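Local atomic coordinates of hydroxylase (Rhodococcus sp., PDB entry 2OR0), a protein that probably acts as a flavin-dependent hydroxylase of the acyl-CoA dehydrogenase family, inserting one atom of molecular oxygen into its substrate. Residues 128-139 with 160-171. Sequence-based numbering, arbitrary orientation. Where two conformers were deposited one is given.
Sequences WMASPYAPMGVA and HCQWAFLGAMVG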
# COMPACT_ATOMS: atom_id res chain seq x y z
N TRP A 128 3.22 -14.51 4.96
CA TRP A 128 2.60 -13.34 4.31
C TRP A 128 1.30 -13.65 3.60
O TRP A 128 1.11 -14.76 3.06
CB TRP A 128 3.55 -12.72 3.27
CG TRP A 128 4.82 -12.16 3.81
CD1 TRP A 128 5.19 -12.03 5.13
CD2 TRP A 128 5.91 -11.63 3.03
NE1 TRP A 128 6.45 -11.47 5.21
CE2 TRP A 128 6.91 -11.21 3.94
CE3 TRP A 128 6.13 -11.46 1.65
CZ2 TRP A 128 8.13 -10.63 3.52
CZ3 TRP A 128 7.34 -10.90 1.22
CH2 TRP A 128 8.32 -10.48 2.16
N MSE A 129 0.41 -12.65 3.59
CA MSE A 129 -0.81 -12.68 2.80
C MSE A 129 -0.69 -11.72 1.61
O MSE A 129 -0.19 -10.60 1.75
CB MSE A 129 -2.02 -12.30 3.64
CG MSE A 129 -2.33 -13.23 4.79
SE MSE A 129 -3.47 -12.29 6.04
CE MSE A 129 -1.94 -11.62 7.08
N ALA A 130 -1.20 -12.18 0.46
CA ALA A 130 -1.35 -11.39 -0.77
C ALA A 130 -2.75 -10.83 -0.87
O ALA A 130 -3.69 -11.33 -0.23
CB ALA A 130 -1.03 -12.24 -2.03
N SER A 131 -2.89 -9.77 -1.65
CA SER A 131 -4.13 -9.10 -2.00
C SER A 131 -4.58 -9.59 -3.39
O SER A 131 -4.00 -10.53 -3.96
CB SER A 131 -3.87 -7.57 -2.03
OG SER A 131 -2.90 -7.23 -3.04
N PRO A 132 -5.53 -8.87 -4.03
CA PRO A 132 -6.30 -7.64 -3.77
C PRO A 132 -7.65 -7.77 -3.09
O PRO A 132 -8.34 -8.79 -3.22
CB PRO A 132 -6.52 -7.10 -5.17
CG PRO A 132 -6.77 -8.37 -5.97
CD PRO A 132 -5.83 -9.42 -5.38
N TYR A 133 -8.05 -6.69 -2.43
CA TYR A 133 -9.39 -6.55 -1.89
C TYR A 133 -10.47 -6.29 -2.94
O TYR A 133 -11.65 -6.39 -2.60
CB TYR A 133 -9.44 -5.40 -0.89
CG TYR A 133 -8.66 -5.67 0.37
CD1 TYR A 133 -9.06 -6.66 1.25
CD2 TYR A 133 -7.52 -4.92 0.68
CE1 TYR A 133 -8.35 -6.90 2.42
CE2 TYR A 133 -6.81 -5.14 1.87
CZ TYR A 133 -7.24 -6.14 2.74
OH TYR A 133 -6.53 -6.39 3.92
N ALA A 134 -10.10 -5.93 -4.17
CA ALA A 134 -11.10 -5.70 -5.22
C ALA A 134 -12.04 -6.91 -5.28
O ALA A 134 -11.59 -8.04 -5.29
CB ALA A 134 -10.44 -5.47 -6.59
N PRO A 135 -13.36 -6.65 -5.29
CA PRO A 135 -14.35 -7.72 -5.20
C PRO A 135 -14.57 -8.43 -6.55
O PRO A 135 -15.70 -8.45 -7.06
CB PRO A 135 -15.60 -6.98 -4.75
CG PRO A 135 -15.47 -5.65 -5.38
CD PRO A 135 -13.99 -5.32 -5.35
N MSE A 136 -13.49 -9.02 -7.06
CA MSE A 136 -13.46 -9.61 -8.40
C MSE A 136 -14.00 -11.03 -8.46
O MSE A 136 -14.09 -11.63 -9.52
CB MSE A 136 -12.03 -9.56 -8.97
CG MSE A 136 -11.62 -8.20 -9.53
SE MSE A 136 -13.09 -7.38 -10.50
CE MSE A 136 -13.58 -5.98 -9.20
N GLY A 137 -14.38 -11.58 -7.32
CA GLY A 137 -14.84 -12.96 -7.28
C GLY A 137 -16.29 -13.13 -6.88
O GLY A 137 -16.96 -12.16 -6.52
N VAL A 138 -16.77 -14.37 -6.97
CA VAL A 138 -18.14 -14.71 -6.56
C VAL A 138 -18.09 -15.81 -5.51
O VAL A 138 -17.53 -16.89 -5.74
CB VAL A 138 -19.04 -15.11 -7.77
CG1 VAL A 138 -20.45 -15.54 -7.29
CG2 VAL A 138 -19.15 -13.96 -8.79
N ALA A 139 -18.65 -15.51 -4.33
CA ALA A 139 -18.76 -16.45 -3.22
C ALA A 139 -20.20 -17.00 -3.15
O ALA A 139 -21.15 -16.25 -2.91
CB ALA A 139 -18.37 -15.74 -1.88
N HIS A 160 5.54 -14.57 -2.99
CA HIS A 160 6.19 -14.68 -1.68
C HIS A 160 5.17 -14.84 -0.55
O HIS A 160 5.53 -14.83 0.64
CB HIS A 160 7.09 -13.46 -1.47
CG HIS A 160 8.21 -13.38 -2.46
ND1 HIS A 160 9.30 -14.23 -2.42
CD2 HIS A 160 8.41 -12.57 -3.53
CE1 HIS A 160 10.13 -13.93 -3.41
NE2 HIS A 160 9.61 -12.93 -4.10
N CYS A 161 3.91 -15.00 -0.93
CA CYS A 161 2.81 -15.13 0.01
C CYS A 161 2.25 -16.56 -0.01
O CYS A 161 2.27 -17.23 -1.05
CB CYS A 161 1.71 -14.13 -0.32
SG CYS A 161 2.23 -12.37 -0.22
N GLN A 162 1.76 -17.00 1.15
CA GLN A 162 1.23 -18.36 1.31
C GLN A 162 -0.28 -18.37 1.55
O GLN A 162 -0.89 -19.43 1.63
CB GLN A 162 2.00 -19.11 2.41
CG GLN A 162 3.40 -19.61 1.96
CD GLN A 162 3.35 -20.49 0.68
OE1 GLN A 162 2.59 -21.48 0.61
NE2 GLN A 162 4.15 -20.13 -0.32
N TRP A 163 -0.86 -17.18 1.64
CA TRP A 163 -2.30 -17.01 1.78
C TRP A 163 -2.70 -15.77 0.96
O TRP A 163 -1.85 -14.92 0.66
CB TRP A 163 -2.71 -16.79 3.24
CG TRP A 163 -2.48 -17.99 4.15
CD1 TRP A 163 -1.28 -18.41 4.66
CD2 TRP A 163 -3.46 -18.90 4.64
NE1 TRP A 163 -1.46 -19.53 5.45
CE2 TRP A 163 -2.79 -19.86 5.44
CE3 TRP A 163 -4.85 -19.01 4.48
CZ2 TRP A 163 -3.46 -20.91 6.08
CZ3 TRP A 163 -5.53 -20.04 5.13
CH2 TRP A 163 -4.83 -20.97 5.92
N ALA A 164 -3.98 -15.65 0.63
CA ALA A 164 -4.48 -14.45 -0.04
C ALA A 164 -5.69 -13.95 0.68
O ALA A 164 -6.49 -14.76 1.16
CB ALA A 164 -4.83 -14.74 -1.48
N PHE A 165 -5.81 -12.63 0.73
CA PHE A 165 -6.95 -11.93 1.28
C PHE A 165 -7.68 -11.31 0.08
O PHE A 165 -7.16 -10.39 -0.53
CB PHE A 165 -6.41 -10.79 2.14
CG PHE A 165 -7.15 -10.58 3.43
CD1 PHE A 165 -6.46 -10.11 4.57
CD2 PHE A 165 -8.51 -10.83 3.54
CE1 PHE A 165 -7.12 -9.92 5.79
CE2 PHE A 165 -9.18 -10.63 4.77
CZ PHE A 165 -8.47 -10.18 5.88
N LEU A 166 -8.87 -11.79 -0.28
CA LEU A 166 -9.49 -11.35 -1.53
C LEU A 166 -10.87 -10.81 -1.32
O LEU A 166 -11.56 -11.24 -0.40
CB LEU A 166 -9.56 -12.51 -2.53
CG LEU A 166 -8.26 -13.26 -2.82
CD1 LEU A 166 -8.55 -14.63 -3.50
CD2 LEU A 166 -7.30 -12.36 -3.67
N GLY A 167 -11.31 -9.89 -2.19
CA GLY A 167 -12.69 -9.42 -2.15
C GLY A 167 -13.59 -10.31 -3.00
O GLY A 167 -13.16 -10.87 -4.01
N ALA A 168 -14.85 -10.43 -2.61
CA ALA A 168 -15.81 -11.18 -3.40
C ALA A 168 -17.20 -10.65 -3.16
O ALA A 168 -17.52 -10.18 -2.06
CB ALA A 168 -15.74 -12.66 -3.05
N MSE A 169 -18.03 -10.71 -4.19
CA MSE A 169 -19.46 -10.47 -4.03
C MSE A 169 -20.14 -11.80 -3.67
O MSE A 169 -19.68 -12.86 -4.06
CB MSE A 169 -20.08 -9.91 -5.30
CG MSE A 169 -19.39 -8.68 -5.87
SE MSE A 169 -19.34 -7.16 -4.61
CE MSE A 169 -21.25 -6.72 -4.50
N VAL A 170 -21.25 -11.72 -2.94
CA VAL A 170 -21.97 -12.92 -2.53
C VAL A 170 -23.13 -13.16 -3.49
O VAL A 170 -23.94 -12.27 -3.71
CB VAL A 170 -22.47 -12.85 -1.05
CG1 VAL A 170 -23.37 -14.05 -0.69
CG2 VAL A 170 -21.27 -12.81 -0.09
N GLY A 171 -23.18 -14.36 -4.06
CA GLY A 171 -24.31 -14.76 -4.90
C GLY A 171 -25.54 -15.21 -4.10
O GLY A 171 -25.61 -15.05 -2.87
O HOH W 1 4.77 -16.29 3.05
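Strand 163-170 of the beta domain, part of the acyl-CoA dehydrogenase-like fold, pairs in parallel with strand 129-130 and again with strand 137-139, and residues 131-136 loop out between the two pairings. In the first, Ala130 is bonded from both ends: its N donates to Trp163 O at 2.8 Å, and its O takes Phe165 N at 2.7 Å with an N-H...O angle of 173°. The second repeats the pattern around Met169, whose N reaches Gly137 O and whose O accepts Ala139 N at 2.9 Å.

The loop, entered through the cis peptide before Pro132, has one weak bond to the strand, Gly167 N to Pro132 O. Gly167 sits where Tyr133 O comes within 3.2 Å of its CA, so the carbonyl occupies the place a side chain would need. Pro135, centre of an inverse gamma turn, sets CB 3.7 Å from Met169 SE; Met129 and Met169 are both present as selenomethionine.

Tyr133 CE1 lies over one face of the Phe165 ring, offset toward its rim and 4.0 Å from CG, with the ring planes inclined at 52°. Met129 SE approaches CD1 of the same ring obliquely, a Met-aromatic contact. With an alanine in place of Phe165, Tyr133 CE1 and Met129 SE would probably lose their common partner, and a gap would open beside the tyrosine. With SG beside its backbone N (chi1 -62°), Cys161 places the sulfur at the Trp128 indole edge and against Ala130 CB.

The chemistry is thus divided: backbone bonds fix the register at the two pairings, whereas largely apolar side-chain packing and CA-H...O contacts, Leu166 CA to Pro132 O and Gly167 CA to Tyr133 O, hold the intervening loop against the strand.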